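Local atomic coordinates of oxidoreductase (PDB entry 7D5M), a protein that binds NAD+ and, as a homologue of inositol dehydrogenase, probably oxidises a polyol or sugar-like substrate by passing a hydride to the cofactor. Residues 1-5 with 316-322; 124-128 with 363-367; 172-178 with 261-267; 197-203 with 240-246. All coordinates share one frame; numbering follows the deposited sequence.

Contact 1: 1-5 with 316-322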
# COMPACT_ATOMS: atom_id res chain seq x y z
N MET A 1 9.85 23.04 -15.61
CA MET A 1 9.27 23.64 -14.38
C MET A 1 8.40 24.83 -14.77
O MET A 1 8.71 25.52 -15.78
CB MET A 1 10.33 24.13 -13.39
CG MET A 1 11.16 23.04 -12.75
SD MET A 1 10.26 21.91 -11.67
CE MET A 1 9.69 22.97 -10.34
N ILE A 2 7.35 25.08 -13.99
CA ILE A 2 6.48 26.28 -14.11
C ILE A 2 6.82 27.20 -12.94
O ILE A 2 6.95 26.71 -11.82
CB ILE A 2 5.00 25.86 -14.12
CG1 ILE A 2 4.67 25.14 -15.44
CG2 ILE A 2 4.10 27.05 -13.85
CD1 ILE A 2 3.29 24.53 -15.50
N ASN A 3 6.97 28.50 -13.21
CA ASN A 3 7.28 29.48 -12.13
C ASN A 3 6.31 30.67 -12.20
O ASN A 3 6.56 31.65 -11.48
CB ASN A 3 8.74 29.91 -12.19
CG ASN A 3 9.11 30.60 -13.49
OD1 ASN A 3 8.24 30.97 -14.26
ND2 ASN A 3 10.40 30.79 -13.70
N GLY A 4 5.25 30.57 -12.99
CA GLY A 4 4.16 31.57 -13.02
C GLY A 4 4.39 32.67 -14.05
O GLY A 4 3.56 33.58 -14.15
N SER A 5 5.49 32.59 -14.80
CA SER A 5 5.81 33.56 -15.87
C SER A 5 4.71 33.47 -16.93
O SER A 5 4.19 32.34 -17.18
CB SER A 5 7.18 33.32 -16.42
OG SER A 5 7.22 32.07 -17.07
N LEU A 316 8.20 16.34 -17.48
CA LEU A 316 8.81 17.24 -16.47
C LEU A 316 8.40 18.70 -16.72
O LEU A 316 8.55 19.51 -15.80
CB LEU A 316 10.34 17.09 -16.48
CG LEU A 316 10.85 15.74 -15.97
CD1 LEU A 316 12.31 15.52 -16.35
CD2 LEU A 316 10.66 15.62 -14.47
N LEU A 317 7.89 19.02 -17.90
CA LEU A 317 7.62 20.43 -18.31
C LEU A 317 6.72 21.14 -17.29
O LEU A 317 7.01 22.30 -16.94
CB LEU A 317 6.97 20.44 -19.70
CG LEU A 317 7.92 20.25 -20.88
CD1 LEU A 317 7.13 20.10 -22.16
CD2 LEU A 317 8.90 21.41 -20.98
N ASP A 318 5.69 20.47 -16.79
CA ASP A 318 4.61 21.12 -16.00
C ASP A 318 4.86 21.02 -14.49
O ASP A 318 4.00 21.49 -13.74
CB ASP A 318 3.24 20.57 -16.38
CG ASP A 318 2.80 20.95 -17.78
OD1 ASP A 318 3.41 21.87 -18.37
OD2 ASP A 318 1.85 20.31 -18.28
N ASP A 319 6.02 20.52 -14.03
CA ASP A 319 6.30 20.46 -12.58
C ASP A 319 6.26 21.88 -12.00
O ASP A 319 6.95 22.76 -12.55
CB ASP A 319 7.63 19.77 -12.27
CG ASP A 319 7.62 18.28 -12.56
OD1 ASP A 319 6.54 17.66 -12.46
OD2 ASP A 319 8.70 17.76 -12.90
N ARG A 320 5.46 22.10 -10.96
CA ARG A 320 5.30 23.42 -10.28
C ARG A 320 6.06 23.41 -8.95
O ARG A 320 6.29 24.49 -8.39
CB ARG A 320 3.82 23.73 -10.07
CG ARG A 320 3.06 23.90 -11.38
CD ARG A 320 1.57 23.64 -11.25
NE ARG A 320 0.95 23.65 -12.56
CZ ARG A 320 0.52 24.74 -13.20
NH1 ARG A 320 0.59 25.93 -12.62
NH2 ARG A 320 -0.00 24.63 -14.40
N ILE A 321 6.44 22.23 -8.47
CA ILE A 321 7.29 22.09 -7.26
C ILE A 321 8.08 20.78 -7.38
O ILE A 321 7.67 19.90 -8.15
CB ILE A 321 6.42 22.18 -5.99
CG1 ILE A 321 7.27 22.39 -4.74
CG2 ILE A 321 5.50 20.97 -5.91
CD1 ILE A 321 6.51 22.87 -3.53
N GLY A 322 9.17 20.68 -6.63
CA GLY A 322 10.11 19.54 -6.67
C GLY A 322 9.44 18.22 -6.34
O GLY A 322 8.43 18.20 -5.60
O HOH W 1 11.12 20.75 -15.30
O HOH W 2 8.43 26.54 -9.58
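I2 lies alongside R320, the two side chains pointing the same way. From its root, CB of I2 rests 3.9 Å from CG of R320. The branch CG2 comes near NH1 of the same arginine, whereas CG1 passes the carbonyl oxygen of L317. With CG1 set beside the backbone N (chi1 -70°) and the chain extended beyond it, CD1 of I2 is carried over the rim of one guanidinium face and stops 3.5 Å from NH2 of R320 and 3.6 Å from O of D318. The arginine is held from elsewhere, by a salt bridge to D36 and a hydrogen bond to N335.

The backbone fixes this placement: N of I2 gives a hydrogen bond of 2.8 Å to O of D319, and N of M1 gives one of 3.2 Å to O of L317. A water bridges N of M1 and O of L316. M1 bends at chi2 and chi3, and its SD meets CB of D319 at 3.4 Å. The acceptors L316, L317 and D319 belong to a type I beta turn, so the N-terminal tail is seated on a turn in the loop leading to helix 329-349.

Contact 2: 124-128 with 363-367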
# COMPACT_ATOMS: atom_id res chain seq x y z
N ALA A 124 -22.51 16.05 -32.07
CA ALA A 124 -21.04 16.19 -31.90
C ALA A 124 -20.40 16.55 -33.24
O ALA A 124 -19.55 17.47 -33.27
CB ALA A 124 -20.46 14.91 -31.35
N GLU A 125 -20.77 15.85 -34.31
CA GLU A 125 -20.22 16.06 -35.67
C GLU A 125 -20.56 17.49 -36.12
O GLU A 125 -19.68 18.16 -36.70
CB GLU A 125 -20.75 15.01 -36.65
CG GLU A 125 -20.26 13.61 -36.33
CD GLU A 125 -18.87 13.26 -36.83
OE1 GLU A 125 -18.13 14.17 -37.27
OE2 GLU A 125 -18.53 12.08 -36.77
N THR A 126 -21.78 17.95 -35.84
CA THR A 126 -22.24 19.32 -36.19
C THR A 126 -21.40 20.36 -35.42
O THR A 126 -20.92 21.32 -36.04
CB THR A 126 -23.73 19.51 -35.88
OG1 THR A 126 -24.38 18.52 -36.67
CG2 THR A 126 -24.21 20.91 -36.18
N LEU A 127 -21.24 20.17 -34.11
CA LEU A 127 -20.44 21.10 -33.27
C LEU A 127 -19.03 21.19 -33.84
O LEU A 127 -18.48 22.31 -33.92
CB LEU A 127 -20.37 20.58 -31.84
CG LEU A 127 -21.42 21.09 -30.87
CD1 LEU A 127 -20.97 20.77 -29.45
CD2 LEU A 127 -21.68 22.58 -31.03
N ARG A 128 -18.44 20.04 -34.16
CA ARG A 128 -17.04 20.01 -34.64
C ARG A 128 -16.96 20.80 -35.95
O ARG A 128 -16.03 21.60 -36.12
CB ARG A 128 -16.51 18.59 -34.81
CG ARG A 128 -15.15 18.57 -35.48
CD ARG A 128 -14.37 17.29 -35.33
NE ARG A 128 -15.09 16.15 -35.82
CZ ARG A 128 -14.68 14.89 -35.70
NH1 ARG A 128 -13.53 14.62 -35.09
NH2 ARG A 128 -15.41 13.91 -36.19
N ILE A 363 -11.79 19.36 -29.47
CA ILE A 363 -13.10 19.05 -30.10
C ILE A 363 -13.11 17.57 -30.51
O ILE A 363 -14.15 16.91 -30.33
CB ILE A 363 -13.36 20.00 -31.29
CG1 ILE A 363 -14.78 19.85 -31.83
CG2 ILE A 363 -12.32 19.83 -32.38
CD1 ILE A 363 -15.87 20.21 -30.84
N HIS A 364 -12.01 17.06 -31.05
CA HIS A 364 -11.90 15.67 -31.58
C HIS A 364 -12.04 14.67 -30.42
O HIS A 364 -12.74 13.67 -30.59
CB HIS A 364 -10.60 15.48 -32.36
CG HIS A 364 -10.41 16.48 -33.44
ND1 HIS A 364 -11.19 16.48 -34.57
CD2 HIS A 364 -9.54 17.51 -33.57
CE1 HIS A 364 -10.80 17.47 -35.36
NE2 HIS A 364 -9.80 18.12 -34.76
N ALA A 365 -11.42 14.95 -29.28
CA ALA A 365 -11.55 14.09 -28.08
C ALA A 365 -13.02 14.08 -27.63
O ALA A 365 -13.54 13.00 -27.29
CB ALA A 365 -10.66 14.59 -26.98
N GLY A 366 -13.66 15.25 -27.63
CA GLY A 366 -15.08 15.39 -27.26
C GLY A 366 -15.96 14.54 -28.15
O GLY A 366 -16.83 13.83 -27.62
N VAL A 367 -15.73 14.57 -29.47
CA VAL A 367 -16.52 13.76 -30.44
C VAL A 367 -16.36 12.27 -30.11
O VAL A 367 -17.38 11.56 -30.08
CB VAL A 367 -16.14 14.06 -31.90
CG1 VAL A 367 -16.80 13.08 -32.86
CG2 VAL A 367 -16.50 15.49 -32.27
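R128 and V367 face each other across two nearly antiparallel helical segments, whose axes run 172° apart and approach to 9.7 Å. The apolar part of the contact is made by V367 and I363. CG2 of V367 sits over the centre of the R128 guanidinium, 3.8 Å above its plane, and also reaches CB of A124 at 4.1 Å. One turn along, CG1 of I363 packs against CA of R128 at 3.6 Å, and it touches the first methylenes of the arginine.

The polar part is gathered at the tip of R128. The chain leaves with CG opposite the backbone N, then bends at chi3 (56°), which brings the guanidinium across V367 toward H364. NH1 of R128 donates to ND1 of H364 over 3.0 Å, meeting the imidazole edge in its plane. NH2 of R128 forms a salt bridge of 2.9 Å with OE1 of E125, one turn back on its own helix, striking that oxygen from above the carboxylate plane. With an alanine here, ND1 of H364 and the E125 carboxylate would probably lose their shared partner, and a gap would open over V367.

Because ND1 accepts, the imidazole is probably neutral, with its proton on NE2. This charge-assisted bond joins a helix of the Rossmann domain to one of the C-terminal domain.

Contact 3: 172-178 with 261-267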
# COMPACT_ATOMS: atom_id res chain seq x y z
N PHE A 172 -13.50 3.42 -13.84
CA PHE A 172 -13.84 4.56 -12.97
C PHE A 172 -15.05 4.09 -12.16
O PHE A 172 -16.17 4.13 -12.68
CB PHE A 172 -14.04 5.84 -13.77
CG PHE A 172 -13.96 7.11 -12.95
CD1 PHE A 172 -14.21 7.10 -11.59
CD2 PHE A 172 -13.64 8.31 -13.55
CE1 PHE A 172 -14.15 8.27 -10.85
CE2 PHE A 172 -13.60 9.49 -12.81
CZ PHE A 172 -13.84 9.46 -11.46
N ALA A 173 -14.79 3.54 -10.98
CA ALA A 173 -15.77 2.77 -10.18
C ALA A 173 -15.74 3.29 -8.75
O ALA A 173 -14.91 2.84 -7.95
CB ALA A 173 -15.44 1.30 -10.25
N HIS A 174 -16.62 4.25 -8.45
CA HIS A 174 -16.81 4.85 -7.11
C HIS A 174 -18.15 4.36 -6.53
O HIS A 174 -18.94 3.78 -7.27
CB HIS A 174 -16.72 6.37 -7.18
CG HIS A 174 -17.89 7.01 -7.86
ND1 HIS A 174 -19.06 7.30 -7.18
CD2 HIS A 174 -18.06 7.40 -9.13
CE1 HIS A 174 -19.91 7.86 -8.03
NE2 HIS A 174 -19.31 7.96 -9.22
N GLY A 175 -18.37 4.60 -5.24
CA GLY A 175 -19.55 4.07 -4.54
C GLY A 175 -20.50 5.16 -4.08
O GLY A 175 -21.44 4.83 -3.35
N PHE A 176 -20.30 6.42 -4.47
CA PHE A 176 -21.08 7.53 -3.86
C PHE A 176 -22.57 7.39 -4.15
O PHE A 176 -23.33 7.94 -3.34
CB PHE A 176 -20.58 8.90 -4.28
CG PHE A 176 -19.25 9.24 -3.65
CD1 PHE A 176 -19.16 9.57 -2.31
CD2 PHE A 176 -18.10 9.19 -4.40
CE1 PHE A 176 -17.93 9.86 -1.74
CE2 PHE A 176 -16.87 9.50 -3.84
CZ PHE A 176 -16.79 9.82 -2.50
N HIS A 177 -22.98 6.69 -5.21
CA HIS A 177 -24.42 6.57 -5.57
C HIS A 177 -24.91 5.14 -5.35
O HIS A 177 -25.89 4.74 -6.00
CB HIS A 177 -24.65 7.12 -6.98
CG HIS A 177 -24.19 8.54 -7.09
ND1 HIS A 177 -23.82 9.11 -8.27
CD2 HIS A 177 -24.03 9.49 -6.14
CE1 HIS A 177 -23.44 10.36 -8.06
NE2 HIS A 177 -23.55 10.61 -6.76
N SER A 178 -24.29 4.40 -4.43
CA SER A 178 -24.76 3.05 -4.00
C SER A 178 -26.20 3.15 -3.50
O SER A 178 -26.98 2.24 -3.78
CB SER A 178 -23.84 2.48 -2.96
OG SER A 178 -22.53 2.26 -3.50
N SER A 261 -18.76 2.70 -12.93
CA SER A 261 -19.67 2.43 -11.79
C SER A 261 -19.79 3.63 -10.85
O SER A 261 -18.78 4.32 -10.61
CB SER A 261 -19.25 1.19 -11.04
OG SER A 261 -20.27 0.78 -10.15
N ALA A 262 -21.00 3.85 -10.34
CA ALA A 262 -21.28 4.78 -9.24
C ALA A 262 -21.80 3.99 -8.03
O ALA A 262 -22.16 4.63 -7.03
CB ALA A 262 -22.27 5.82 -9.69
N VAL A 263 -21.77 2.66 -8.09
CA VAL A 263 -22.33 1.77 -7.03
C VAL A 263 -21.25 0.79 -6.52
O VAL A 263 -21.61 -0.24 -5.90
CB VAL A 263 -23.59 1.05 -7.55
CG1 VAL A 263 -24.66 2.05 -7.92
CG2 VAL A 263 -23.30 0.13 -8.72
N ASN A 264 -19.97 1.11 -6.72
CA ASN A 264 -18.86 0.32 -6.15
C ASN A 264 -18.70 0.72 -4.68
O ASN A 264 -17.78 1.51 -4.35
CB ASN A 264 -17.59 0.48 -6.97
CG ASN A 264 -16.45 -0.33 -6.40
OD1 ASN A 264 -16.69 -1.28 -5.64
ND2 ASN A 264 -15.24 0.04 -6.77
N ALA A 265 -19.57 0.20 -3.81
CA ALA A 265 -19.69 0.62 -2.40
C ALA A 265 -18.31 0.63 -1.75
O ALA A 265 -17.59 -0.37 -1.87
CB ALA A 265 -20.65 -0.30 -1.67
N GLY A 266 -17.95 1.74 -1.08
CA GLY A 266 -16.69 1.88 -0.33
C GLY A 266 -15.58 2.52 -1.15
O GLY A 266 -14.60 3.00 -0.54
N SER A 267 -15.70 2.54 -2.48
CA SER A 267 -14.67 3.13 -3.37
C SER A 267 -14.79 4.66 -3.33
O SER A 267 -15.88 5.19 -3.61
CB SER A 267 -14.75 2.62 -4.78
OG SER A 267 -13.79 3.30 -5.59
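A173 and S261 form a parallel beta bridge between strands 165-173 and 255-261, their CB atoms 3.9 Å apart on the same face of the sheet. N of S261 donates to O of F172, and N of H174 to O of S261. The carbonyl oxygen of A173 is gripped twice: OG of S267 lies in the carbonyl plane on a lone pair at 2.7 Å, while ND2 of N264 approaches from above that plane at 3.1 Å. The other end of this amide is taken by R274 of the third subunit.

Past the bridge, the two segments leave the mixed sheet of the GFO/IDH/MocA C-terminal domain and remain interlocked as turns, a type I turn over G175-S178 and a type II turn over N264-S267. G175 gives its N to O of S267 at 3.0 Å, and its CA is so close to N264 and A265 that any CB would clash with them. H174 holds CG in the crowded position between backbone N and carbonyl carbon (chi1 71°), laying its ring over A262: CA of A262 stands 3.8 Å from the ring centroid in a CH-pi contact, and CB of A262 touches CE1 of H174. In the ring plane, ND1 of H174 accepts from N of F176. N of H177 bonds to O of A262 at 2.9 Å, and CG1 of V263 rests on O of H177.

Contact 4: 197-203 with 240-246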
# COMPACT_ATOMS: atom_id res chain seq x y z
N ALA A 197 -29.68 14.70 -18.84
CA ALA A 197 -28.36 14.00 -18.80
C ALA A 197 -28.06 13.35 -20.16
O ALA A 197 -26.87 13.38 -20.56
CB ALA A 197 -28.35 12.97 -17.70
N GLY A 198 -29.08 12.79 -20.81
CA GLY A 198 -28.97 12.13 -22.13
C GLY A 198 -29.14 10.62 -22.02
O GLY A 198 -29.88 10.13 -21.17
N PRO A 199 -28.47 9.84 -22.91
CA PRO A 199 -28.73 8.41 -23.06
C PRO A 199 -28.05 7.49 -22.03
O PRO A 199 -28.35 6.30 -21.99
CB PRO A 199 -28.15 8.08 -24.45
CG PRO A 199 -27.09 9.13 -24.70
CD PRO A 199 -27.49 10.34 -23.89
N SER A 200 -27.14 8.03 -21.23
CA SER A 200 -26.38 7.20 -20.26
C SER A 200 -26.14 7.99 -18.98
O SER A 200 -26.21 9.24 -19.00
CB SER A 200 -25.11 6.69 -20.88
OG SER A 200 -23.99 7.41 -20.42
N TYR A 201 -25.87 7.27 -17.89
CA TYR A 201 -25.34 7.90 -16.66
C TYR A 201 -23.84 7.58 -16.57
O TYR A 201 -23.06 8.39 -17.10
CB TYR A 201 -26.18 7.55 -15.42
CG TYR A 201 -25.49 7.96 -14.15
CD1 TYR A 201 -24.66 9.07 -14.12
CD2 TYR A 201 -25.62 7.23 -12.98
CE1 TYR A 201 -23.98 9.44 -12.98
CE2 TYR A 201 -24.96 7.59 -11.82
CZ TYR A 201 -24.13 8.70 -11.82
OH TYR A 201 -23.45 9.05 -10.68
N VAL A 202 -23.43 6.46 -15.97
CA VAL A 202 -21.98 6.28 -15.62
C VAL A 202 -21.08 6.13 -16.86
O VAL A 202 -19.90 6.50 -16.74
CB VAL A 202 -21.73 5.15 -14.60
CG1 VAL A 202 -22.34 5.52 -13.25
CG2 VAL A 202 -22.19 3.79 -15.08
N LEU A 203 -21.56 5.61 -17.99
CA LEU A 203 -20.70 5.48 -19.20
C LEU A 203 -20.15 6.87 -19.55
O LEU A 203 -18.92 7.03 -19.69
CB LEU A 203 -21.52 4.91 -20.35
CG LEU A 203 -21.84 3.42 -20.24
CD1 LEU A 203 -22.98 3.05 -21.18
CD2 LEU A 203 -20.61 2.57 -20.50
N LEU A 240 -31.20 4.58 -17.40
CA LEU A 240 -29.81 5.06 -17.22
C LEU A 240 -29.09 4.12 -16.25
O LEU A 240 -29.68 3.75 -15.22
CB LEU A 240 -29.80 6.52 -16.74
CG LEU A 240 -29.87 7.57 -17.85
CD1 LEU A 240 -30.91 7.21 -18.89
CD2 LEU A 240 -30.12 8.96 -17.28
N GLU A 241 -27.87 3.74 -16.62
CA GLU A 241 -27.05 2.71 -15.93
C GLU A 241 -26.21 3.35 -14.82
O GLU A 241 -25.61 4.41 -15.05
CB GLU A 241 -26.20 1.95 -16.95
CG GLU A 241 -24.95 2.67 -17.45
CD GLU A 241 -25.15 3.93 -18.28
OE1 GLU A 241 -26.25 4.12 -18.84
OE2 GLU A 241 -24.20 4.72 -18.36
N ASP A 242 -26.11 2.68 -13.66
CA ASP A 242 -25.17 3.08 -12.58
C ASP A 242 -24.00 2.10 -12.53
O ASP A 242 -23.14 2.25 -11.64
CB ASP A 242 -25.88 3.25 -11.24
CG ASP A 242 -26.76 2.09 -10.82
OD1 ASP A 242 -26.58 0.98 -11.36
OD2 ASP A 242 -27.62 2.31 -9.96
N ASN A 243 -23.94 1.16 -13.47
CA ASN A 243 -22.83 0.18 -13.59
C ASN A 243 -22.77 -0.28 -15.04
O ASN A 243 -23.85 -0.47 -15.63
CB ASN A 243 -23.04 -0.99 -12.64
CG ASN A 243 -21.78 -1.80 -12.47
OD1 ASN A 243 -20.83 -1.33 -11.85
ND2 ASN A 243 -21.75 -3.00 -13.04
N ALA A 244 -21.58 -0.47 -15.59
CA ALA A 244 -21.45 -1.00 -16.96
C ALA A 244 -20.10 -1.67 -17.17
O ALA A 244 -19.08 -1.25 -16.55
CB ALA A 244 -21.69 0.11 -17.95
N TYR A 245 -20.11 -2.69 -18.02
CA TYR A 245 -18.92 -3.39 -18.53
C TYR A 245 -18.86 -3.17 -20.03
O TYR A 245 -19.79 -3.59 -20.74
CB TYR A 245 -18.99 -4.89 -18.22
CG TYR A 245 -19.26 -5.16 -16.77
CD1 TYR A 245 -18.23 -5.19 -15.86
CD2 TYR A 245 -20.56 -5.35 -16.31
CE1 TYR A 245 -18.47 -5.42 -14.52
CE2 TYR A 245 -20.81 -5.56 -14.97
CZ TYR A 245 -19.76 -5.61 -14.07
OH TYR A 245 -20.02 -5.81 -12.75
N THR A 246 -17.77 -2.57 -20.49
CA THR A 246 -17.50 -2.42 -21.94
C THR A 246 -16.28 -3.24 -22.30
O THR A 246 -15.18 -2.97 -21.78
CB THR A 246 -17.33 -0.96 -22.35
OG1 THR A 246 -18.47 -0.26 -21.86
CG2 THR A 246 -17.20 -0.83 -23.85
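E241 reaches under the first turn of helix 202-217 with its carboxylate, and here the contact is tight. CG of E241 stands between its own backbone N and carbonyl carbon (chi1 78°) and the chain bends again at chi2 (-66°), folding the acid back onto the helix start. OE2 of E241 accepts from N of L203 over 2.8 Å in an almost straight bond (172° at the hydrogen), and takes weak bonds from N of Y201 and from OG of S200, a hydroxyl held mainly by N of G204. The backbone joins in: O of E241 receives N of V202 at 3.1 Å. The L203 side chain crosses that of E241 at about a right angle, with CG and CD1 against OE2, and CD2 of L203 continues to CB of A244, 3.7 Å away on strand 243-250. CG2 of V202 fits against N of N243 at 3.5 Å.

The other end is looser and is made by the leucine side chain of L240. It spreads along segment 197-200, from the end of helix 194-197 into the loop, with CD1 of L240 3.8 Å from O of G198 and CD2 4.4 Å from CB of A197; the partly exposed P199 borders this side.

A glutamine in place of E241 would probably weaken the hold on the L203 amide and leave R230, now salt-bridged to OE1, without its charged mate. A buried carboxylate set against the amino end of a helix, and paired with an arginine, is likely to be stabilised in its ionised form, with the helix's positive end contributing.

Contacts 3 and 4 are the buried pair: both lie in the C-terminal domain, reach the same mixed sheet and touch the third subunit. They meet directly, N of A262 bonding to O of D242, and their centres are about 13 Å apart. Contacts 1 and 2 are only partly buried. Contact 2 joins the Rossmann and C-terminal domains helix to helix, whereas contact 1 seats the N-terminal tail on a C-terminal-domain loop, about 37 Å from contact 4 between centres, on opposite sides of the chain's centre. The chemistry differs accordingly: mostly backbone bonds in contacts 1 and 3, an arginine tip in contact 2, a helix-start carboxylate in contact 4.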